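Local structure of TRAP-type transporter, periplasmic component (Cupriavidus necator, 4P8B) at residues G96-W101 and N109-P114; Y183-N188 and D321-Q326; A125-E130 and L147-N152. The protein probably serves as the periplasmic solute-binding component of a TRAP-type transporter and holds (S)-2-acetolactate in its binding pocket. One frame throughout, in Å; residues are numbered along the deposited sequence. Where two conformers were deposited one is given.

Contact 1: G96-W101 and N109-P114. With X2X ((2S)-2-hydroxy-2-methyl-3-oxobutanoic acid), chain D.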
loop_
_atom_site.group_PDB
_atom_site.type_symbol
_atom_site.label_atom_id
_atom_site.label_comp_id
_atom_site.label_asym_id
_atom_site.label_seq_id
_atom_site.Cartn_x
_atom_site.Cartn_y
_atom_site.Cartn_z
ATOM N N GLY A 96 2.045 -7.595 -2.782
ATOM C CA GLY A 96 2.690 -6.316 -2.981
ATOM C C GLY A 96 1.770 -5.135 -2.803
ATOM O O GLY A 96 0.563 -5.234 -2.965
ATOM N N SER A 97 2.365 -4.001 -2.477
ATOM C CA SER A 97 1.661 -2.734 -2.486
ATOM C C SER A 97 1.661 -2.135 -3.883
ATOM O O SER A 97 2.676 -2.131 -4.582
ATOM C CB SER A 97 2.323 -1.733 -1.542
ATOM O OG SER A 97 1.779 -0.432 -1.784
ATOM N N THR A 98 0.527 -1.568 -4.258
ATOM C CA THR A 98 0.418 -0.874 -5.529
ATOM C C THR A 98 1.454 0.249 -5.682
ATOM O O THR A 98 1.856 0.558 -6.809
ATOM C CB THR A 98 -1.003 -0.341 -5.757
ATOM O OG1 THR A 98 -1.361 0.534 -4.686
ATOM C CG2 THR A 98 -2.009 -1.493 -5.829
ATOM N N ILE A 99 1.874 0.854 -4.571
ATOM C CA ILE A 99 2.855 1.912 -4.648
ATOM C C ILE A 99 4.180 1.386 -5.217
ATOM O O ILE A 99 4.816 2.006 -6.068
ATOM C CB ILE A 99 3.091 2.540 -3.264
ATOM C CG1 ILE A 99 1.852 3.330 -2.842
ATOM C CG2 ILE A 99 4.316 3.461 -3.312
ATOM C CD1 ILE A 99 1.921 3.827 -1.413
ATOM N N ASN A 100 4.590 0.214 -4.757
ATOM C CA ASN A 100 5.914 -0.293 -5.085
ATOM C C ASN A 100 6.035 -0.749 -6.522
ATOM O O ASN A 100 7.133 -0.741 -7.081
ATOM C CB ASN A 100 6.275 -1.434 -4.152
ATOM C CG ASN A 100 6.453 -0.975 -2.728
ATOM O OD1 ASN A 100 6.780 0.194 -2.467
ATOM N ND2 ASN A 100 6.147 -1.846 -1.791
ATOM N N TRP A 101 4.906 -1.102 -7.124
ATOM C CA TRP A 101 4.886 -1.583 -8.505
ATOM C C TRP A 101 4.511 -0.484 -9.503
ATOM O O TRP A 101 4.538 -0.685 -10.722
ATOM C CB TRP A 101 3.909 -2.749 -8.654
ATOM C CG TRP A 101 4.195 -3.956 -7.821
ATOM C CD1 TRP A 101 5.344 -4.254 -7.101
ATOM C CD2 TRP A 101 3.293 -5.034 -7.596
ATOM N NE1 TRP A 101 5.184 -5.463 -6.459
ATOM C CE2 TRP A 101 3.942 -5.967 -6.758
ATOM C CE3 TRP A 101 2.004 -5.319 -8.056
ATOM C CZ2 TRP A 101 3.322 -7.135 -6.343
ATOM C CZ3 TRP A 101 1.396 -6.479 -7.647
ATOM C CH2 TRP A 101 2.059 -7.381 -6.794
ATOM N N ASN A 109 -0.662 3.879 -10.177
ATOM C CA ASN A 109 -0.659 5.224 -9.609
ATOM C C ASN A 109 -2.079 5.737 -9.284
ATOM O O ASN A 109 -2.225 6.693 -8.548
ATOM C CB ASN A 109 0.021 6.219 -10.541
ATOM C CG ASN A 109 1.521 6.071 -10.584
ATOM O OD1 ASN A 109 2.205 6.314 -9.599
ATOM N ND2 ASN A 109 2.042 5.706 -11.745
ATOM N N LEU A 110 -3.109 5.102 -9.828
ATOM C CA LEU A 110 -4.474 5.517 -9.567
ATOM C C LEU A 110 -4.753 5.615 -8.071
ATOM O O LEU A 110 -5.379 6.573 -7.605
ATOM C CB LEU A 110 -5.440 4.546 -10.234
ATOM C CG LEU A 110 -6.912 4.931 -10.246
ATOM C CD1 LEU A 110 -7.588 4.442 -11.517
ATOM C CD2 LEU A 110 -7.625 4.355 -9.034
ATOM N N PHE A 111 -4.254 4.652 -7.297
ATOM C CA PHE A 111 -4.500 4.643 -5.875
ATOM C C PHE A 111 -3.690 5.695 -5.109
ATOM O O PHE A 111 -3.964 5.975 -3.923
ATOM C CB PHE A 111 -4.242 3.240 -5.282
ATOM C CG PHE A 111 -5.111 2.174 -5.882
ATOM C CD1 PHE A 111 -6.468 2.108 -5.556
ATOM C CD2 PHE A 111 -4.604 1.256 -6.782
ATOM C CE1 PHE A 111 -7.274 1.143 -6.106
ATOM C CE2 PHE A 111 -5.432 0.292 -7.341
ATOM C CZ PHE A 111 -6.751 0.237 -6.997
ATOM N N SER A 112 -2.708 6.277 -5.798
ATOM C CA SER A 112 -1.855 7.311 -5.240
ATOM C C SER A 112 -2.314 8.718 -5.614
ATOM O O SER A 112 -1.668 9.675 -5.239
ATOM C CB SER A 112 -0.416 7.117 -5.718
ATOM O OG SER A 112 0.035 5.844 -5.279
ATOM N N LEU A 113 -3.392 8.867 -6.376
ATOM C CA LEU A 113 -3.876 10.209 -6.700
ATOM C C LEU A 113 -4.367 10.912 -5.445
ATOM O O LEU A 113 -5.214 10.386 -4.733
ATOM C CB LEU A 113 -5.024 10.134 -7.696
ATOM C CG LEU A 113 -4.665 9.714 -9.115
ATOM C CD1 LEU A 113 -5.943 9.405 -9.895
ATOM C CD2 LEU A 113 -3.854 10.794 -9.810
ATOM N N PRO A 114 -3.839 12.109 -5.164
ATOM C CA PRO A 114 -4.161 12.726 -3.866
ATOM C C PRO A 114 -5.640 13.101 -3.764
ATOM O O PRO A 114 -6.182 13.769 -4.630
ATOM C CB PRO A 114 -3.238 13.958 -3.822
ATOM C CG PRO A 114 -2.865 14.224 -5.269
ATOM C CD PRO A 114 -2.841 12.864 -5.924
HETATM O OAD X2X D . 7.490 1.503 2.277
HETATM C CAH X2X D . 6.369 1.669 2.857
HETATM O OAE X2X D . 6.073 2.765 3.418
HETATM C CAI X2X D . 5.362 0.567 2.875
HETATM C CAB X2X D . 5.889 -0.542 3.761
HETATM O OAF X2X D . 4.093 1.046 3.219
HETATM C CAG X2X D . 5.261 0.106 1.457
HETATM O OAC X2X D . 5.872 -0.895 1.084
HETATM C CAA X2X D . 4.444 0.880 0.479
HETATM O O HOH W 1 -0.546 2.957 -5.636
#
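T98 meets F111 by van der Waals packing: its methyl CG2 comes obliquely onto the ring at CD2 (CG2–CD2 3.9 Å), the two side chains crossing at about a right angle. Beside it, CG1 of I99 touches the hydroxyl of S112, with I99 CG1 and S112 OG 3.9 Å apart.

The polar link across the contact is a water between the two segments. It lies 2.7 Å from T98 OG1 and 3.0 Å from S112 OG, and S112 OG is also hydrogen-bonded to Y183 OH of helix 181-189. T98 carries OG1 between its backbone N and carbonyl carbon (chi1 58°), which turns the hydroxyl to the water.

Within 96-101, S97 caps the short helical turn: its OG accepts from I99 N at 3.1 Å, and D242 is a further partner of this hydroxyl. N100 then gives a nearly straight bond from ND2 to the keto oxygen OAC of the acetolactate (3.0 Å, 169°), while its OD1 is hydrogen-bonded to Q79.

The turn that presents N100 to the ligand thus rests, on the side of 109-114, on van der Waals contacts and one water bridge, with no direct polar bond between the two segments.

Contact 2: Y183-N188 and D321-Q326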
loop_
_atom_site.group_PDB
_atom_site.type_symbol
_atom_site.label_atom_id
_atom_site.label_comp_id
_atom_site.label_asym_id
_atom_site.label_seq_id
_atom_site.Cartn_x
_atom_site.Cartn_y
_atom_site.Cartn_z
ATOM N N TYR A 183 4.641 10.672 -5.632
ATOM C CA TYR A 183 4.726 11.115 -4.245
ATOM C C TYR A 183 5.647 12.330 -4.067
ATOM O O TYR A 183 5.361 13.225 -3.263
ATOM C CB TYR A 183 5.123 9.956 -3.299
ATOM C CG TYR A 183 3.967 9.024 -3.113
ATOM C CD1 TYR A 183 2.988 9.272 -2.165
ATOM C CD2 TYR A 183 3.783 7.932 -3.966
ATOM C CE1 TYR A 183 1.882 8.438 -2.035
ATOM C CE2 TYR A 183 2.687 7.108 -3.853
ATOM C CZ TYR A 183 1.727 7.377 -2.893
ATOM O OH TYR A 183 0.625 6.567 -2.795
ATOM N N ILE A 184 6.730 12.386 -4.833
ATOM C CA ILE A 184 7.592 13.561 -4.801
ATOM C C ILE A 184 6.811 14.791 -5.241
ATOM O O ILE A 184 6.891 15.838 -4.612
ATOM C CB ILE A 184 8.830 13.377 -5.692
ATOM C CG1 ILE A 184 9.741 12.282 -5.111
ATOM C CG2 ILE A 184 9.598 14.678 -5.828
ATOM C CD1 ILE A 184 10.340 12.627 -3.761
ATOM N N GLU A 185 6.047 14.655 -6.316
ATOM C CA GLU A 185 5.271 15.775 -6.839
ATOM C C GLU A 185 4.167 16.214 -5.877
ATOM O O GLU A 185 3.942 17.422 -5.700
ATOM C CB GLU A 185 4.697 15.425 -8.215
ATOM C CG GLU A 185 5.793 15.301 -9.257
ATOM C CD GLU A 185 5.264 15.033 -10.650
ATOM O OE1 GLU A 185 4.149 15.493 -10.970
ATOM O OE2 GLU A 185 5.966 14.362 -11.434
ATOM N N THR A 186 3.486 15.267 -5.242
ATOM C CA THR A 186 2.443 15.622 -4.289
ATOM C C THR A 186 3.018 16.438 -3.145
ATOM O O THR A 186 2.470 17.477 -2.769
ATOM C CB THR A 186 1.756 14.375 -3.749
ATOM O OG1 THR A 186 1.042 13.765 -4.831
ATOM C CG2 THR A 186 0.796 14.701 -2.611
ATOM N N PHE A 187 4.112 15.966 -2.560
ATOM C CA PHE A 187 4.684 16.685 -1.423
ATOM C C PHE A 187 5.376 17.984 -1.830
ATOM O O PHE A 187 5.366 18.955 -1.057
ATOM C CB PHE A 187 5.566 15.754 -0.589
ATOM C CG PHE A 187 4.763 14.861 0.311
ATOM C CD1 PHE A 187 4.288 15.335 1.518
ATOM C CD2 PHE A 187 4.445 13.563 -0.063
ATOM C CE1 PHE A 187 3.500 14.553 2.333
ATOM C CE2 PHE A 187 3.666 12.777 0.752
ATOM C CZ PHE A 187 3.205 13.264 1.946
ATOM N N ASN A 188 5.938 18.051 -3.033
ATOM C CA ASN A 188 6.449 19.325 -3.553
ATOM C C ASN A 188 5.328 20.368 -3.638
ATOM O O ASN A 188 5.543 21.534 -3.333
ATOM C CB ASN A 188 7.075 19.179 -4.948
ATOM C CG ASN A 188 8.401 18.463 -4.942
ATOM O OD1 ASN A 188 9.014 18.260 -3.905
ATOM N ND2 ASN A 188 8.867 18.095 -6.125
ATOM N N ASP A 321 -4.513 16.240 -11.639
ATOM C CA ASP A 321 -4.907 16.367 -13.034
ATOM C C ASP A 321 -3.798 15.869 -13.961
ATOM O O ASP A 321 -4.062 15.200 -14.974
ATOM C CB ASP A 321 -5.239 17.829 -13.354
ATOM C CG ASP A 321 -6.490 18.325 -12.648
ATOM O OD1 ASP A 321 -7.313 17.495 -12.199
ATOM O OD2 ASP A 321 -6.650 19.562 -12.553
ATOM N N LYS A 322 -2.554 16.197 -13.616
ATOM C CA LYS A 322 -1.408 15.762 -14.399
ATOM C C LYS A 322 -1.335 14.235 -14.447
ATOM O O LYS A 322 -1.201 13.636 -15.524
ATOM C CB LYS A 322 -0.117 16.343 -13.810
ATOM C CG LYS A 322 1.153 15.761 -14.421
ATOM C CD LYS A 322 2.401 16.424 -13.841
ATOM C CE LYS A 322 3.657 15.836 -14.477
ATOM N NZ LYS A 322 4.917 16.371 -13.903
ATOM N N TRP A 323 -1.425 13.596 -13.282
ATOM C CA TRP A 323 -1.276 12.152 -13.225
ATOM C C TRP A 323 -2.508 11.396 -13.735
ATOM O O TRP A 323 -2.399 10.270 -14.222
ATOM C CB TRP A 323 -0.833 11.712 -11.809
ATOM C CG TRP A 323 0.600 12.039 -11.629
ATOM C CD1 TRP A 323 1.133 13.259 -11.301
ATOM C CD2 TRP A 323 1.699 11.158 -11.810
ATOM N NE1 TRP A 323 2.499 13.183 -11.273
ATOM C CE2 TRP A 323 2.875 11.904 -11.587
ATOM C CE3 TRP A 323 1.811 9.810 -12.159
ATOM C CZ2 TRP A 323 4.137 11.337 -11.669
ATOM C CZ3 TRP A 323 3.058 9.254 -12.245
ATOM C CH2 TRP A 323 4.206 10.015 -12.024
ATOM N N LYS A 324 -3.671 12.037 -13.659
ATOM C CA LYS A 324 -4.883 11.481 -14.263
ATOM C C LYS A 324 -4.669 11.224 -15.748
ATOM O O LYS A 324 -5.042 10.178 -16.262
ATOM C CB LYS A 324 -6.066 12.443 -14.060
ATOM C CG LYS A 324 -7.352 12.087 -14.833
ATOM C CD LYS A 324 -8.550 12.843 -14.256
ATOM C CE LYS A 324 -9.861 12.539 -15.005
ATOM N NZ LYS A 324 -11.009 13.229 -14.360
ATOM N N LYS A 325 -4.025 12.160 -16.429
ATOM C CA LYS A 325 -3.697 11.972 -17.835
ATOM C C LYS A 325 -2.647 10.878 -18.052
ATOM O O LYS A 325 -2.714 10.125 -19.023
ATOM C CB LYS A 325 -3.191 13.277 -18.436
ATOM C CG LYS A 325 -4.255 14.355 -18.486
ATOM C CD LYS A 325 -3.748 15.603 -19.174
ATOM C CE LYS A 325 -4.887 16.583 -19.444
ATOM N NZ LYS A 325 -5.415 17.201 -18.189
ATOM N N GLN A 326 -1.674 10.797 -17.150
ATOM C CA GLN A 326 -0.613 9.802 -17.269
ATOM C C GLN A 326 -1.111 8.377 -17.066
ATOM O O GLN A 326 -0.693 7.452 -17.764
ATOM C CB GLN A 326 0.489 10.089 -16.263
ATOM C CG GLN A 326 1.271 11.344 -16.561
ATOM C CD GLN A 326 2.571 11.387 -15.791
ATOM O OE1 GLN A 326 3.104 10.344 -15.399
ATOM N NE2 GLN A 326 3.089 12.590 -15.564
HETATM O O HOH W 2 5.610 13.374 -13.906
#
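E185 reaches from helix 181-189 to helix 317-327 and places its carboxylate between K322 and W323. The charged part is a salt bridge: K322 NZ lies 3.2 Å from E185 OE1, and a weak second bond runs from the same ammonium to OE2. K322 gets there fully stretched, with CG anti to the backbone N (chi1 171°) and the rest of the chain extended, and the two side chains cross at about a right angle.

An uncharged donor, the indole N-H, adds a second bond to the same oxygen. W323 NE1 donates to E185 OE1 at 2.9 Å and 169°, and the oxygen sits at the ring edge, close to the indole plane. The carboxylate plane is turned 57° from the ring, and NE1 meets OE1 from well above that plane. NZ comes to OE1 from the opposite face, so two donors grip one oxygen from both sides, which would be expected to stabilise the ionised carboxylate. E185 OE2 lies near the benzo ring, 3.5 Å from W323 CZ2.

Water completes the network. One molecule donates to E185 OE2 at 2.7 Å and accepts from Q326 NE2 at 3.1 Å, with a weak bond from K322. Q326 also lays OE1 over one face of the W323 indole, toward its rim.

The lysine lies at the solvent-exposed border, whereas the indole is buried against N109 and L113. This is a polar helix-to-helix bridge near the surface of the periplasmic-binding-protein fold, away from the acetolactate pocket, joining helix 181-189 to helix 317-327, the last helix but one.

Contact 3: A125-E130 and L147-N152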
loop_
_atom_site.group_PDB
_atom_site.type_symbol
_atom_site.label_atom_id
_atom_site.label_comp_id
_atom_site.label_asym_id
_atom_site.label_seq_id
_atom_site.Cartn_x
_atom_site.Cartn_y
_atom_site.Cartn_z
ATOM N N ALA A 125 -15.039 0.299 -3.681
ATOM C CA ALA A 125 -15.723 0.511 -4.957
ATOM C C ALA A 125 -14.760 0.366 -6.124
ATOM O O ALA A 125 -15.173 -0.015 -7.211
ATOM C CB ALA A 125 -16.405 1.860 -4.988
ATOM N N LEU A 126 -13.498 0.667 -5.900
ATOM C CA LEU A 126 -12.484 0.500 -6.935
ATOM C C LEU A 126 -12.045 -0.951 -7.035
ATOM O O LEU A 126 -12.133 -1.560 -8.106
ATOM C CB LEU A 126 -11.296 1.426 -6.700
ATOM C CG LEU A 126 -11.636 2.910 -6.582
ATOM C CD1 LEU A 126 -10.359 3.713 -6.574
ATOM C CD2 LEU A 126 -12.544 3.343 -7.697
ATOM N N THR A 127 -11.583 -1.520 -5.932
ATOM C CA THR A 127 -10.993 -2.848 -6.011
ATOM C C THR A 127 -12.031 -3.903 -6.386
ATOM O O THR A 127 -11.705 -4.886 -7.067
ATOM C CB THR A 127 -10.360 -3.256 -4.688
ATOM O OG1 THR A 127 -11.380 -3.244 -3.685
ATOM C CG2 THR A 127 -9.206 -2.314 -4.294
ATOM N N GLN A 128 -13.288 -3.703 -5.983
ATOM C CA GLN A 128 -14.323 -4.705 -6.205
ATOM C C GLN A 128 -15.121 -4.419 -7.470
ATOM O O GLN A 128 -16.023 -5.171 -7.796
ATOM C CB GLN A 128 -15.262 -4.787 -4.994
ATOM C CG GLN A 128 -14.513 -5.131 -3.723
ATOM C CD GLN A 128 -15.314 -4.937 -2.456
ATOM O OE1 GLN A 128 -16.444 -4.453 -2.481
ATOM N NE2 GLN A 128 -14.707 -5.289 -1.322
ATOM N N GLY A 129 -14.777 -3.352 -8.195
ATOM C CA GLY A 129 -15.532 -2.926 -9.361
ATOM C C GLY A 129 -14.749 -2.948 -10.667
ATOM O O GLY A 129 -13.736 -3.641 -10.788
ATOM N N GLU A 130 -15.215 -2.199 -11.661
ATOM C CA GLU A 130 -14.597 -2.243 -12.975
ATOM C C GLU A 130 -13.155 -1.740 -12.957
ATOM O O GLU A 130 -12.337 -2.160 -13.776
ATOM C CB GLU A 130 -15.438 -1.476 -14.010
ATOM C CG GLU A 130 -15.324 0.030 -13.981
ATOM C CD GLU A 130 -16.282 0.703 -14.968
ATOM O OE1 GLU A 130 -16.358 0.251 -16.131
ATOM O OE2 GLU A 130 -16.954 1.678 -14.567
ATOM N N LEU A 147 -4.463 -12.391 -8.312
ATOM C CA LEU A 147 -5.430 -13.334 -7.769
ATOM C C LEU A 147 -6.402 -12.744 -6.746
ATOM O O LEU A 147 -7.501 -13.259 -6.578
ATOM C CB LEU A 147 -4.696 -14.497 -7.115
ATOM C CG LEU A 147 -3.806 -15.319 -8.057
ATOM C CD1 LEU A 147 -3.084 -16.408 -7.272
ATOM C CD2 LEU A 147 -4.579 -15.932 -9.232
ATOM N N ALA A 148 -5.971 -11.728 -6.000
ATOM C CA ALA A 148 -6.811 -11.161 -4.957
ATOM C C ALA A 148 -6.270 -9.834 -4.498
ATOM O O ALA A 148 -5.117 -9.492 -4.756
ATOM C CB ALA A 148 -6.884 -12.102 -3.773
ATOM N N TRP A 149 -7.134 -9.096 -3.810
ATOM C CA TRP A 149 -6.796 -7.830 -3.184
ATOM C C TRP A 149 -6.681 -7.963 -1.678
ATOM O O TRP A 149 -7.471 -8.656 -1.026
ATOM C CB TRP A 149 -7.884 -6.779 -3.465
ATOM C CG TRP A 149 -8.066 -6.401 -4.906
ATOM C CD1 TRP A 149 -8.916 -6.979 -5.805
ATOM C CD2 TRP A 149 -7.368 -5.380 -5.613
ATOM N NE1 TRP A 149 -8.782 -6.374 -7.021
ATOM C CE2 TRP A 149 -7.852 -5.384 -6.938
ATOM C CE3 TRP A 149 -6.385 -4.446 -5.250
ATOM C CZ2 TRP A 149 -7.373 -4.499 -7.907
ATOM C CZ3 TRP A 149 -5.935 -3.563 -6.207
ATOM C CH2 TRP A 149 -6.423 -3.602 -7.529
ATOM N N GLY A 150 -5.697 -7.252 -1.139
ATOM C CA GLY A 150 -5.582 -6.978 0.288
ATOM C C GLY A 150 -5.515 -5.482 0.496
ATOM O O GLY A 150 -5.925 -4.690 -0.345
ATOM N N GLU A 151 -4.968 -5.091 1.640
ATOM C CA GLU A 151 -4.916 -3.679 2.016
ATOM C C GLU A 151 -3.751 -3.346 2.917
ATOM O O GLU A 151 -3.472 -4.047 3.883
ATOM C CB GLU A 151 -6.209 -3.303 2.725
ATOM C CG GLU A 151 -6.344 -1.810 3.052
ATOM C CD GLU A 151 -7.786 -1.426 3.185
ATOM O OE1 GLU A 151 -8.526 -1.726 2.240
ATOM O OE2 GLU A 151 -8.196 -0.897 4.240
ATOM N N ASN A 152 -3.063 -2.250 2.601
ATOM C CA ASN A 152 -2.150 -1.618 3.556
ATOM C C ASN A 152 -2.989 -0.583 4.305
ATOM O O ASN A 152 -3.246 -0.759 5.495
ATOM C CB ASN A 152 -0.949 -1.038 2.823
ATOM C CG ASN A 152 0.331 -1.051 3.666
ATOM O OD1 ASN A 152 0.415 -1.702 4.715
ATOM N ND2 ASN A 152 1.329 -0.351 3.185
#
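T127, in the last turn of helix 120-127, sets its CB and CG2 over one face of the W149 indole, whose strand, 144-154, is an outermost strand of the five-stranded mixed sheet in this periplasmic-binding-protein fold. The contact is a CH-pi interaction: T127 CB sits 3.8 Å from the centroid of the five-membered ring of W149, and the line joining them is only 12° off the ring normal. The methyl is displaced toward the six-membered ring, with CG2 3.7 Å from W149 CE3 and close to CD2 as well, so CB and CG2 follow the CG-CD2-CE3 side of the indole.

The threonine is turned for this by chi1 of 60°. CG2 stands anti to the carbonyl carbon and lies over the ring, while OG1 points back into its own helix, where it makes weak hydrogen bonds to the carbonyl oxygens of L123 and D124. The polar end of the residue is thereby kept within the helix, and its hydrocarbon part faces the aromatic surface.

The indole also stacks with the ring of F136 from helix 130-141, and its side chain touches P243 and I245 of the neighbouring strand 241-249. At the far end of segment 147-152, N152 belongs to the ligand pocket and makes a weak hydrogen bond to the acetolactate hydroxyl, but the W149 side chain is about 13 Å from that ligand.

Near the pyrrole nitrogen, the carbonyl oxygen of T127 comes within 3.3 Å of W149 NE1, at an angle too poor for a hydrogen bond.

From the N terminus, contact 1 comes first and closes a short loop, bringing 109-114 back against the end of strand 93-97 and its helical turn. Contact 3 follows, joining the end of helix 120-127 to edge strand 144-154 of the same sheet, with helix 130-141 in between. Contact 2 spans furthest, pairing helix 181-189 with helix 317-327 across 132 intervening residues. The three follow in series, neither nested nor crossed. Segment 109-114 is the shared hub: L110 and F111 pack on L126 and W149 of contact 3, whereas N109 and L113 pack on W323 of contact 2. Contacts 2 and 3 do not touch each other.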